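Local structure of PHD finger protein 14 (Danio rerio, 7D86) at residues 84-89 with 94-99; 103-108 with 116-121; 33-38 with 202-207. The protein binds histone H3, preferring the unmodified form, through an N-terminal region of PHD-type and C2HC pre-PHD zinc fingers, and represses PDGFRA expression. All blocks are in the same frame, centred on the assembly; numbering follows the deposited sequence.

Interaction 1 is the buried core of the set: a hairpin in the central zinc finger where backbone hydrogen bonds, a ring pair and a metal act together. Interaction 2, only partly buried, follows directly in the chain and replaces paired backbones with a few apolar tips; the two meet through a probable hydrogen bond, Asp89 N to Val116 O at 2.9 Å. Interaction 3, also partly buried, brings together residues far apart in sequence, joining the first PHD finger to the C-terminal helical region through a small, sparse contact. It reaches interaction 1 through Ile84, whose CD1 packs on Val34 and Val36, but lies across the chain's centre from interaction 2, with nearest atoms about 11 Å apart.

Interaction 1 of 3, residues 84-89 with 94-99; sequences IFKETD and VHVVCA. With ZN (zinc ion), chain C.
Phe85 lies against His95 where the antiparallel beta hairpin of strands 85-87 and 93-95 positions a zinc ligand of the C2HC pre-PHD finger. The two side chains point the same way: CZ of Phe85 comes 3.2 Å from NE2 of His95, and CE2 sits over one face of the imidazole, toward its rim, with the ring planes inclined by 32°. From this position ND1 of His95 binds zinc at 2.0 Å, joined by SG of Cys98 at 2.3 Å and by Cys75 and Cys78. Across the ring from the metal, NE2 of His95 is hydrogen-bonded to Asp82 O, and the two bonds together fix the ring's rotation. A serine in place of Phe85 would probably uncover that imidazole face and open a gap beside Trp93 and Pro73.

The hairpin itself is closed by two backbone bonds between Lys86 and Val94, Lys86 N to Val94 O measuring 2.9 Å. Val96 CG2 packs 3.6 Å from Lys86 CG and also touches Ile84 CG2; a bend in the lysine chain (chi2 -82°) then carries NZ off to Asp65 and Tyr41. His95 is the N-cap of helix 96-101, and two first-turn N-H groups find partners here: Ile84 O accepts Val96 N at 3.1 Å and a water at 2.9 Å, and the same water accepts a hydrogen bond from Val97 N.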
ATOM      1  N   ILE A  84      -1.078  -6.556  -2.527  1.00 33.48           N
ATOM      2  CA  ILE A  84      -0.370  -6.924  -3.741  1.00 36.10           C
ATOM      3  C   ILE A  84       1.070  -6.426  -3.645  1.00 36.78           C
ATOM      4  O   ILE A  84       1.356  -5.384  -3.043  1.00 32.48           O
ATOM      5  CB  ILE A  84      -1.108  -6.395  -4.995  1.00 36.70           C
ATOM      6  CG1 ILE A  84      -0.781  -7.268  -6.208  1.00 35.63           C
ATOM      7  CG2 ILE A  84      -0.782  -4.936  -5.280  1.00 33.60           C
ATOM      8  CD1 ILE A  84      -1.657  -6.996  -7.399  1.00 35.90           C
ATOM      9  N   PHE A  85       1.985  -7.211  -4.215  1.00 38.25           N
ATOM     10  CA  PHE A  85       3.419  -7.057  -4.023  1.00 35.82           C
ATOM     11  C   PHE A  85       4.143  -6.838  -5.343  1.00 38.39           C
ATOM     12  O   PHE A  85       3.684  -7.257  -6.407  1.00 30.31           O
ATOM     13  CB  PHE A  85       4.033  -8.295  -3.352  1.00 32.81           C
ATOM     14  CG  PHE A  85       3.578  -8.525  -1.949  1.00 35.66           C
ATOM     15  CD1 PHE A  85       2.361  -9.138  -1.694  1.00 36.49           C
ATOM     16  CD2 PHE A  85       4.383  -8.161  -0.881  1.00 37.23           C
ATOM     17  CE1 PHE A  85       1.941  -9.364  -0.398  1.00 40.41           C
ATOM     18  CE2 PHE A  85       3.974  -8.389   0.421  1.00 39.23           C
ATOM     19  CZ  PHE A  85       2.745  -8.990   0.663  1.00 39.47           C
ATOM     20  N   LYS A  86       5.301  -6.178  -5.242  1.00 36.45           N
ATOM     21  CA  LYS A  86       6.283  -6.090  -6.317  1.00 36.27           C
ATOM     22  C   LYS A  86       7.642  -6.520  -5.783  1.00 32.95           C
ATOM     23  O   LYS A  86       7.942  -6.346  -4.597  1.00 34.06           O
ATOM     24  CB  LYS A  86       6.403  -4.655  -6.887  1.00 37.73           C
ATOM     25  CG  LYS A  86       5.246  -4.183  -7.762  1.00 41.97           C
ATOM     26  CD  LYS A  86       5.381  -4.685  -9.191  1.00 42.44           C
ATOM     27  CE  LYS A  86       4.422  -3.965 -10.133  1.00 44.36           C
ATOM     28  NZ  LYS A  86       4.437  -4.547 -11.504  1.00 51.52           N
ATOM     29  N   GLU A  87       8.480  -7.042  -6.675  1.00 30.17           N
ATOM     30  CA  GLU A  87       9.805  -7.506  -6.291  1.00 35.84           C
ATOM     31  C   GLU A  87      10.775  -6.334  -6.193  1.00 35.08           C
ATOM     32  O   GLU A  87      10.702  -5.386  -6.979  1.00 35.38           O
ATOM     33  CB  GLU A  87      10.314  -8.537  -7.308  1.00 37.07           C
ATOM     34  CG  GLU A  87      11.470  -9.385  -6.815  1.00 42.52           C
ATOM     35  CD  GLU A  87      11.740 -10.585  -7.723  1.00 50.75           C
ATOM     36  OE1 GLU A  87      11.325 -10.559  -8.903  1.00 50.06           O
ATOM     37  OE2 GLU A  87      12.359 -11.559  -7.246  1.00 55.42           O
ATOM     38  N   THR A  88      11.685  -6.397  -5.220  1.00 37.23           N
ATOM     39  CA  THR A  88      12.736  -5.390  -5.096  1.00 35.77           C
ATOM     40  C   THR A  88      13.949  -5.778  -5.932  1.00 40.98           C
ATOM     41  O   THR A  88      14.026  -6.870  -6.501  1.00 39.37           O
ATOM     42  CB  THR A  88      13.174  -5.192  -3.645  1.00 30.90           C
ATOM     43  OG1 THR A  88      13.982  -6.303  -3.224  1.00 34.64           O
ATOM     44  CG2 THR A  88      11.968  -5.057  -2.732  1.00 34.70           C
ATOM     45  N   ASP A  89      14.931  -4.869  -5.978  1.00 41.16           N
ATOM     46  CA  ASP A  89      16.174  -5.134  -6.696  1.00 44.99           C
ATOM     47  C   ASP A  89      16.908  -6.337  -6.124  1.00 47.97           C
ATOM     48  O   ASP A  89      17.461  -7.146  -6.872  1.00 53.04           O
ATOM     49  CB  ASP A  89      17.080  -3.904  -6.648  1.00 55.17           C
ATOM     50  CG  ASP A  89      16.905  -3.009  -7.844  1.00 70.11           C
ATOM     51  OD1 ASP A  89      16.060  -3.325  -8.707  1.00 75.90           O
ATOM     52  OD2 ASP A  89      17.619  -1.988  -7.923  1.00 74.74           O
ATOM     53  N   VAL A  94       7.934  -6.128  -1.598  1.00 33.57           N
ATOM     54  CA  VAL A  94       7.278  -5.060  -0.851  1.00 26.96           C
ATOM     55  C   VAL A  94       5.880  -4.841  -1.419  1.00 28.99           C
ATOM     56  O   VAL A  94       5.634  -5.053  -2.608  1.00 33.20           O
ATOM     57  CB  VAL A  94       8.095  -3.742  -0.891  1.00 36.54           C
ATOM     58  CG1 VAL A  94       9.409  -3.900  -0.138  1.00 36.64           C
ATOM     59  CG2 VAL A  94       8.349  -3.311  -2.325  1.00 36.31           C
ATOM     60  N   HIS A  95       4.960  -4.389  -0.562  1.00 28.18           N
ATOM     61  CA  HIS A  95       3.665  -3.932  -1.055  1.00 30.96           C
ATOM     62  C   HIS A  95       3.841  -2.761  -2.011  1.00 31.97           C
ATOM     63  O   HIS A  95       4.683  -1.879  -1.802  1.00 27.68           O
ATOM     64  CB  HIS A  95       2.749  -3.489   0.095  1.00 27.99           C
ATOM     65  CG  HIS A  95       2.289  -4.597   0.975  1.00 26.62           C
ATOM     66  ND1 HIS A  95       2.744  -4.757   2.264  1.00 30.52           N
ATOM     67  CD2 HIS A  95       1.420  -5.614   0.752  1.00 32.05           C
ATOM     68  CE1 HIS A  95       2.182  -5.824   2.798  1.00 31.06           C
ATOM     69  NE2 HIS A  95       1.371  -6.361   1.903  1.00 31.40           N
ATOM     70  N   VAL A  96       3.022  -2.739  -3.063  1.00 31.91           N
ATOM     71  CA  VAL A  96       2.910  -1.527  -3.868  1.00 29.48           C
ATOM     72  C   VAL A  96       2.552  -0.340  -2.977  1.00 30.53           C
ATOM     73  O   VAL A  96       3.129   0.746  -3.101  1.00 31.14           O
ATOM     74  CB  VAL A  96       1.877  -1.721  -4.994  1.00 31.82           C
ATOM     75  CG1 VAL A  96       1.521  -0.383  -5.619  1.00 31.71           C
ATOM     76  CG2 VAL A  96       2.401  -2.702  -6.046  1.00 30.82           C
ATOM     77  N   VAL A  97       1.615  -0.532  -2.050  1.00 28.07           N
ATOM     78  CA  VAL A  97       1.182   0.600  -1.229  1.00 30.08           C
ATOM     79  C   VAL A  97       2.309   1.058  -0.306  1.00 31.55           C
ATOM     80  O   VAL A  97       2.511   2.262  -0.105  1.00 30.58           O
ATOM     81  CB  VAL A  97      -0.108   0.247  -0.456  1.00 33.96           C
ATOM     82  CG1 VAL A  97       0.164  -0.709   0.693  1.00 28.99           C
ATOM     83  CG2 VAL A  97      -0.785   1.508   0.037  1.00 36.85           C
ATOM     84  N   CYS A  98       3.099   0.125   0.229  1.00 28.69           N
ATOM     85  CA  CYS A  98       4.215   0.545   1.077  1.00 27.18           C
ATOM     86  C   CYS A  98       5.240   1.330   0.270  1.00 32.81           C
ATOM     87  O   CYS A  98       5.837   2.298   0.770  1.00 33.01           O
ATOM     88  CB  CYS A  98       4.859  -0.669   1.754  1.00 30.27           C
ATOM     89  SG  CYS A  98       3.839  -1.386   3.083  1.00 29.72           S
ATOM     90  N   ALA A  99       5.422   0.961  -0.998  1.00 30.68           N
ATOM     91  CA  ALA A  99       6.359   1.691  -1.842  1.00 31.17           C
ATOM     92  C   ALA A  99       5.878   3.108  -2.121  1.00 32.38           C
ATOM     93  O   ALA A  99       6.699   4.015  -2.290  1.00 30.92           O
ATOM     94  CB  ALA A  99       6.590   0.935  -3.153  1.00 31.75           C
TER
HETATM   95 ZN    ZN C 502       4.138  -3.703   3.246  1.00 32.58          ZN
HETATM   96  O   HOH W   1      -0.031  -3.036  -1.973  1.00 28.96           O

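Interaction 2 of 3, residues 103-108 with 116-121; sequences PGVAFG and VTLTEM
Val105 faces Leu118 with their CA atoms 6.2 Å apart as the loop of 103-108 and the segment 116-121 run past each other in opposite directions, too widely spaced for strand pairing. The backbone approach of Ala106 N to Thr117 O is 4.4 Å, and Ala106 forms the centre of an inverse gamma turn in its own loop.

Side chains therefore do the joining, and Val105 does most of it. With CG1 anti to the backbone N (chi1 -178°), its two methyls part toward different partners. CG1 meets CG1 of Val116 at 3.7 Å, the two valines crossing at a slant, while CG2 lies 4.1 Å from CD2 of Leu118. The leucine starts out away from the loop, and it is its CD2 branch that turns back to lie alongside the valine. Farther along, the CG2 methyl of Thr119 comes 4.2 Å from Gly104 O. That glycine has a positive phi (83°), where a side chain would press on the carbonyl oxygen of Pro103.

Thr119 also begins helix 120-123 as its N-cap: the hydroxyl caps a backbone N of the first turn, and OD1 of Asn122 bonds back to Thr119 N, an exchange consistent with a capping box. Val105 touches both this helix, at Asn122, and helix 96-101, at Ala99. Val116 is tied by backbone hydrogen bonds to Glu87 of strand 85-87 and to Asp89. Phe107, directed away from 116-121, packs on Leu100 of helix 96-101 and meets Phe181 of strand 181-183 edge-to-face.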
ATOM      1  N   PRO A 103       8.975   7.157   2.615  1.00 28.79           N
ATOM      2  CA  PRO A 103       9.868   8.135   1.971  1.00 31.80           C
ATOM      3  C   PRO A 103      11.137   7.493   1.425  1.00 29.88           C
ATOM      4  O   PRO A 103      11.665   6.528   1.977  1.00 32.74           O
ATOM      5  CB  PRO A 103      10.195   9.121   3.102  1.00 29.91           C
ATOM      6  CG  PRO A 103       9.049   9.012   4.061  1.00 30.85           C
ATOM      7  CD  PRO A 103       8.558   7.572   3.966  1.00 28.14           C
ATOM      8  N   GLY A 104      11.642   8.061   0.335  1.00 34.64           N
ATOM      9  CA  GLY A 104      12.896   7.628  -0.241  1.00 33.75           C
ATOM     10  C   GLY A 104      12.797   6.431  -1.161  1.00 33.70           C
ATOM     11  O   GLY A 104      13.828   5.966  -1.663  1.00 36.66           O
ATOM     12  N   VAL A 105      11.600   5.907  -1.391  1.00 34.17           N
ATOM     13  CA  VAL A 105      11.383   4.843  -2.359  1.00 36.27           C
ATOM     14  C   VAL A 105      11.010   5.485  -3.691  1.00 40.07           C
ATOM     15  O   VAL A 105      10.126   6.347  -3.749  1.00 38.75           O
ATOM     16  CB  VAL A 105      10.295   3.870  -1.879  1.00 39.62           C
ATOM     17  CG1 VAL A 105      10.114   2.746  -2.881  1.00 42.81           C
ATOM     18  CG2 VAL A 105      10.648   3.292  -0.506  1.00 35.83           C
ATOM     19  N   ALA A 106      11.697   5.089  -4.760  1.00 47.14           N
ATOM     20  CA  ALA A 106      11.363   5.574  -6.099  1.00 47.66           C
ATOM     21  C   ALA A 106      10.232   4.702  -6.626  1.00 51.00           C
ATOM     22  O   ALA A 106      10.453   3.689  -7.295  1.00 46.05           O
ATOM     23  CB  ALA A 106      12.578   5.543  -7.017  1.00 45.96           C
ATOM     24  N   PHE A 107       8.996   5.096  -6.308  1.00 53.97           N
ATOM     25  CA  PHE A 107       7.848   4.242  -6.590  1.00 53.69           C
ATOM     26  C   PHE A 107       7.425   4.282  -8.051  1.00 56.32           C
ATOM     27  O   PHE A 107       6.716   3.374  -8.499  1.00 59.08           O
ATOM     28  CB  PHE A 107       6.659   4.612  -5.691  1.00 55.29           C
ATOM     29  CG  PHE A 107       6.408   6.090  -5.572  1.00 55.04           C
ATOM     30  CD1 PHE A 107       5.762   6.781  -6.581  1.00 53.00           C
ATOM     31  CD2 PHE A 107       6.791   6.779  -4.431  1.00 54.80           C
ATOM     32  CE1 PHE A 107       5.521   8.138  -6.468  1.00 59.00           C
ATOM     33  CE2 PHE A 107       6.552   8.136  -4.310  1.00 55.81           C
ATOM     34  CZ  PHE A 107       5.917   8.817  -5.330  1.00 57.31           C
ATOM     35  N   GLY A 108       7.854   5.293  -8.805  1.00 59.36           N
ATOM     36  CA  GLY A 108       7.612   5.288 -10.233  1.00 61.89           C
ATOM     37  C   GLY A 108       8.304   4.174 -10.990  1.00 66.99           C
ATOM     38  O   GLY A 108       8.145   4.086 -12.212  1.00 69.45           O
ATOM     39  N   VAL A 116      11.308  -2.370  -7.477  1.00 50.36           N
ATOM     40  CA  VAL A 116      11.442  -1.394  -6.407  1.00 48.63           C
ATOM     41  C   VAL A 116      12.886  -1.375  -5.934  1.00 46.19           C
ATOM     42  O   VAL A 116      13.482  -2.425  -5.665  1.00 42.21           O
ATOM     43  CB  VAL A 116      10.481  -1.732  -5.259  1.00 46.81           C
ATOM     44  CG1 VAL A 116      10.574  -0.664  -4.164  1.00 43.88           C
ATOM     45  CG2 VAL A 116       9.060  -1.862  -5.781  1.00 44.68           C
ATOM     46  N   THR A 117      13.462  -0.181  -5.838  1.00 48.87           N
ATOM     47  CA  THR A 117      14.827  -0.005  -5.358  1.00 50.82           C
ATOM     48  C   THR A 117      14.779   0.574  -3.953  1.00 45.12           C
ATOM     49  O   THR A 117      14.263   1.678  -3.750  1.00 46.00           O
ATOM     50  CB  THR A 117      15.638   0.910  -6.276  1.00 57.54           C
ATOM     51  OG1 THR A 117      15.661   0.376  -7.605  1.00 64.47           O
ATOM     52  CG2 THR A 117      17.068   1.032  -5.765  1.00 58.57           C
ATOM     53  N   LEU A 118      15.308  -0.174  -2.991  1.00 38.82           N
ATOM     54  CA  LEU A 118      15.461   0.293  -1.622  1.00 36.90           C
ATOM     55  C   LEU A 118      16.910   0.705  -1.389  1.00 38.02           C
ATOM     56  O   LEU A 118      17.841   0.020  -1.824  1.00 41.32           O
ATOM     57  CB  LEU A 118      15.053  -0.791  -0.627  1.00 40.97           C
ATOM     58  CG  LEU A 118      13.668  -1.406  -0.856  1.00 39.52           C
ATOM     59  CD1 LEU A 118      13.318  -2.392   0.246  1.00 37.35           C
ATOM     60  CD2 LEU A 118      12.608  -0.321  -0.964  1.00 38.38           C
ATOM     61  N   THR A 119      17.090   1.821  -0.698  1.00 35.16           N
ATOM     62  CA  THR A 119      18.399   2.408  -0.464  1.00 41.83           C
ATOM     63  C   THR A 119      18.926   2.031   0.913  1.00 34.28           C
ATOM     64  O   THR A 119      18.204   1.509   1.764  1.00 35.52           O
ATOM     65  CB  THR A 119      18.315   3.926  -0.578  1.00 42.67           C
ATOM     66  OG1 THR A 119      17.496   4.417   0.488  1.00 42.67           O
ATOM     67  CG2 THR A 119      17.692   4.315  -1.906  1.00 46.56           C
ATOM     68  N   GLU A 120      20.213   2.315   1.123  1.00 36.42           N
ATOM     69  CA  GLU A 120      20.784   2.206   2.459  1.00 40.46           C
ATOM     70  C   GLU A 120      19.950   2.971   3.470  1.00 39.03           C
ATOM     71  O   GLU A 120      19.764   2.516   4.603  1.00 39.33           O
ATOM     72  CB  GLU A 120      22.216   2.737   2.478  1.00 43.78           C
ATOM     73  CG  GLU A 120      23.197   1.995   1.620  1.00 57.70           C
ATOM     74  CD  GLU A 120      24.625   2.337   1.987  1.00 66.07           C
ATOM     75  OE1 GLU A 120      25.004   2.116   3.157  1.00 67.98           O
ATOM     76  OE2 GLU A 120      25.359   2.846   1.116  1.00 70.99           O
ATOM     77  N   MET A 121      19.454   4.151   3.079  1.00 36.63           N
ATOM     78  CA  MET A 121      18.639   4.954   3.982  1.00 34.88           C
ATOM     79  C   MET A 121      17.372   4.205   4.377  1.00 35.73           C
ATOM     80  O   MET A 121      17.023   4.140   5.560  1.00 40.43           O
ATOM     81  CB  MET A 121      18.312   6.308   3.330  1.00 34.45           C
ATOM     82  CG  MET A 121      19.528   7.219   3.107  1.00 35.47           C
ATOM     83  SD  MET A 121      20.625   6.829   1.711  1.00 41.70           S
ATOM     84  CE  MET A 121      19.661   7.362   0.293  1.00 42.72           C
TER

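Interaction 3 of 3, residues 33-38 with 202-207; sequences GVTVHE and LALQSY. With ZN (zinc ion), chain E.
The first PHD finger meets the C-terminal region of the chain here, Thr35 of strand 35-37 facing Leu204 near the end of helix 191-204. The contact is small, burying 131 Å² in all, and rests on two approaches. In the first, CD2 of Leu204 comes 3.7 Å from OG1 of Thr35, the two side chains passing alongside one another, oppositely directed. Thr35 places OG1 between its backbone N and carbonyl carbon (chi1 51°), and this hydroxyl is satisfied by a hydrogen bond to Ile11 O, so the leucine methyl covers a polar atom that already has its mate.

The second approach is between backbones: Gly33 O and Tyr207 O, both acceptors, stand 3.6 Å apart. Gly33 O is instead bound by NE2 of Gln28. A side chain on this glycine would point at Tyr207 and crowd its carbonyl oxygen, and at a phi of 83° it would also press on the carbonyl oxygen of the preceding residue. Tyr207 is held in its turn by a bond from its N to Leu204 O at 3.1 Å; its ring turns off to rest on Leu10, with a weak hydrogen bond from OH to Ile9 O. Residues 9-11 thus supply partners to both segments.

Two residues beyond Thr35, His37 binds zinc through ND1 at 2.1 Å, its NE2 hydrogen-bonded to Asn19 O. Cys12, Cys15 and Cys40 complete that site, while Cys29, Cys32, Cys64 and Cys67 hold a second zinc; ligand pairs that alternate along the chain in this way are the cross-brace arrangement of the PHD finger.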
ATOM      1  N   GLY A  33      -6.560 -14.149  -6.312  1.00 41.86           N
ATOM      2  CA  GLY A  33      -7.757 -13.334  -6.234  1.00 41.99           C
ATOM      3  C   GLY A  33      -7.540 -11.869  -5.907  1.00 43.04           C
ATOM      4  O   GLY A  33      -8.525 -11.130  -5.785  1.00 39.22           O
ATOM      5  N   VAL A  34      -6.294 -11.416  -5.760  1.00 34.57           N
ATOM      6  CA  VAL A  34      -6.066 -10.012  -5.437  1.00 35.42           C
ATOM      7  C   VAL A  34      -6.565  -9.145  -6.586  1.00 41.17           C
ATOM      8  O   VAL A  34      -6.524  -9.544  -7.758  1.00 38.15           O
ATOM      9  CB  VAL A  34      -4.580  -9.761  -5.129  1.00 37.38           C
ATOM     10  CG1 VAL A  34      -3.741  -9.775  -6.407  1.00 36.37           C
ATOM     11  CG2 VAL A  34      -4.403  -8.444  -4.370  1.00 40.25           C
ATOM     12  N   THR A  35      -7.060  -7.956  -6.254  1.00 43.12           N
ATOM     13  CA  THR A  35      -7.665  -7.054  -7.224  1.00 43.06           C
ATOM     14  C   THR A  35      -6.958  -5.709  -7.176  1.00 40.00           C
ATOM     15  O   THR A  35      -6.649  -5.203  -6.094  1.00 39.36           O
ATOM     16  CB  THR A  35      -9.160  -6.863  -6.946  1.00 45.26           C
ATOM     17  OG1 THR A  35      -9.346  -6.512  -5.572  1.00 46.29           O
ATOM     18  CG2 THR A  35      -9.930  -8.145  -7.245  1.00 43.24           C
ATOM     19  N   VAL A  36      -6.709  -5.130  -8.350  1.00 38.00           N
ATOM     20  CA  VAL A  36      -5.904  -3.917  -8.444  1.00 32.06           C
ATOM     21  C   VAL A  36      -6.235  -3.210  -9.746  1.00 35.09           C
ATOM     22  O   VAL A  36      -6.551  -3.847 -10.759  1.00 36.54           O
ATOM     23  CB  VAL A  36      -4.394  -4.253  -8.333  1.00 34.01           C
ATOM     24  CG1 VAL A  36      -3.935  -5.100  -9.527  1.00 35.31           C
ATOM     25  CG2 VAL A  36      -3.560  -2.980  -8.210  1.00 31.89           C
ATOM     26  N   HIS A  37      -6.208  -1.871  -9.710  1.00 38.31           N
ATOM     27  CA  HIS A  37      -6.216  -1.079 -10.929  1.00 35.72           C
ATOM     28  C   HIS A  37      -4.998  -1.429 -11.772  1.00 38.82           C
ATOM     29  O   HIS A  37      -3.890  -1.577 -11.248  1.00 36.48           O
ATOM     30  CB  HIS A  37      -6.176   0.424 -10.610  1.00 42.07           C
ATOM     31  CG  HIS A  37      -7.476   1.004 -10.141  1.00 42.57           C
ATOM     32  ND1 HIS A  37      -7.605   1.641  -8.926  1.00 49.15           N
ATOM     33  CD2 HIS A  37      -8.686   1.095 -10.745  1.00 46.17           C
ATOM     34  CE1 HIS A  37      -8.846   2.077  -8.789  1.00 44.90           C
ATOM     35  NE2 HIS A  37      -9.522   1.758  -9.878  1.00 47.03           N
ATOM     36  N   GLU A  38      -5.210  -1.558 -13.084  1.00 40.98           N
ATOM     37  CA  GLU A  38      -4.088  -1.590 -14.017  1.00 46.47           C
ATOM     38  C   GLU A  38      -3.107  -0.458 -13.727  1.00 47.17           C
ATOM     39  O   GLU A  38      -1.896  -0.681 -13.608  1.00 46.00           O
ATOM     40  CB  GLU A  38      -4.597  -1.486 -15.456  1.00 53.12           C
ATOM     41  CG  GLU A  38      -5.326  -2.706 -15.975  1.00 56.06           C
ATOM     42  CD  GLU A  38      -6.050  -2.425 -17.279  1.00 64.93           C
ATOM     43  OE1 GLU A  38      -6.484  -1.272 -17.482  1.00 67.56           O
ATOM     44  OE2 GLU A  38      -6.182  -3.351 -18.103  1.00 70.90           O
ATOM     45  N   LEU A 202     -12.350  -3.519   4.206  1.00 44.17           N
ATOM     46  CA  LEU A 202     -13.010  -4.709   4.735  1.00 46.48           C
ATOM     47  C   LEU A 202     -13.595  -5.566   3.619  1.00 48.10           C
ATOM     48  O   LEU A 202     -13.551  -6.800   3.686  1.00 49.75           O
ATOM     49  CB  LEU A 202     -14.102  -4.308   5.722  1.00 47.99           C
ATOM     50  CG  LEU A 202     -13.551  -3.749   7.034  1.00 52.27           C
ATOM     51  CD1 LEU A 202     -14.651  -3.074   7.842  1.00 52.46           C
ATOM     52  CD2 LEU A 202     -12.888  -4.862   7.841  1.00 56.49           C
ATOM     53  N   ALA A 203     -14.134  -4.933   2.577  1.00 47.13           N
ATOM     54  CA  ALA A 203     -14.738  -5.690   1.492  1.00 50.34           C
ATOM     55  C   ALA A 203     -13.709  -6.449   0.659  1.00 53.61           C
ATOM     56  O   ALA A 203     -14.089  -7.380  -0.063  1.00 49.38           O
ATOM     57  CB  ALA A 203     -15.562  -4.757   0.605  1.00 52.24           C
ATOM     58  N   LEU A 204     -12.420  -6.097   0.764  1.00 47.93           N
ATOM     59  CA  LEU A 204     -11.392  -6.769  -0.031  1.00 48.23           C
ATOM     60  C   LEU A 204     -11.293  -8.251   0.301  1.00 56.31           C
ATOM     61  O   LEU A 204     -11.106  -9.079  -0.596  1.00 58.05           O
ATOM     62  CB  LEU A 204     -10.029  -6.114   0.183  1.00 45.54           C
ATOM     63  CG  LEU A 204      -9.672  -4.879  -0.635  1.00 46.36           C
ATOM     64  CD1 LEU A 204      -8.288  -4.402  -0.238  1.00 44.76           C
ATOM     65  CD2 LEU A 204      -9.742  -5.186  -2.125  1.00 51.46           C
ATOM     66  N   GLN A 205     -11.384  -8.602   1.586  1.00 62.85           N
ATOM     67  CA  GLN A 205     -11.291 -10.006   1.980  1.00 74.03           C
ATOM     68  C   GLN A 205     -12.372 -10.861   1.327  1.00 77.25           C
ATOM     69  O   GLN A 205     -12.166 -12.067   1.142  1.00 75.91           O
ATOM     70  CB  GLN A 205     -11.369 -10.135   3.504  1.00 82.49           C
ATOM     71  CG  GLN A 205     -10.113  -9.670   4.240  1.00 87.08           C
ATOM     72  CD  GLN A 205     -10.033  -8.162   4.386  1.00 87.95           C
ATOM     73  OE1 GLN A 205     -11.046  -7.494   4.575  1.00 90.29           O
ATOM     74  NE2 GLN A 205      -8.823  -7.617   4.299  1.00 86.16           N
ATOM     75  N   SER A 206     -13.504 -10.259   0.954  1.00 73.20           N
ATOM     76  CA  SER A 206     -14.592 -11.018   0.347  1.00 71.51           C
ATOM     77  C   SER A 206     -14.231 -11.526  -1.044  1.00 68.54           C
ATOM     78  O   SER A 206     -14.789 -12.531  -1.496  1.00 69.08           O
ATOM     79  CB  SER A 206     -15.854 -10.158   0.281  1.00 71.65           C
ATOM     80  OG  SER A 206     -16.213  -9.674   1.563  1.00 69.29           O
ATOM     81  N   TYR A 207     -13.316 -10.854  -1.738  1.00 63.72           N
ATOM     82  CA  TYR A 207     -12.949 -11.220  -3.099  1.00 67.54           C
ATOM     83  C   TYR A 207     -11.797 -12.214  -3.165  1.00 72.25           C
ATOM     84  O   TYR A 207     -11.438 -12.652  -4.262  1.00 72.41           O
ATOM     85  CB  TYR A 207     -12.579  -9.971  -3.904  1.00 66.36           C
ATOM     86  CG  TYR A 207     -13.678  -8.940  -3.978  1.00 68.72           C
ATOM     87  CD1 TYR A 207     -13.590  -7.751  -3.265  1.00 69.29           C
ATOM     88  CD2 TYR A 207     -14.804  -9.155  -4.757  1.00 70.54           C
ATOM     89  CE1 TYR A 207     -14.592  -6.805  -3.330  1.00 70.43           C
ATOM     90  CE2 TYR A 207     -15.814  -8.213  -4.826  1.00 72.35           C
ATOM     91  CZ  TYR A 207     -15.703  -7.040  -4.110  1.00 71.50           C
ATOM     92  OH  TYR A 207     -16.702  -6.096  -4.174  1.00 73.47           O
TER
HETATM   93 ZN    ZN E 504      -6.135   1.634  -7.486  1.00 41.18          ZN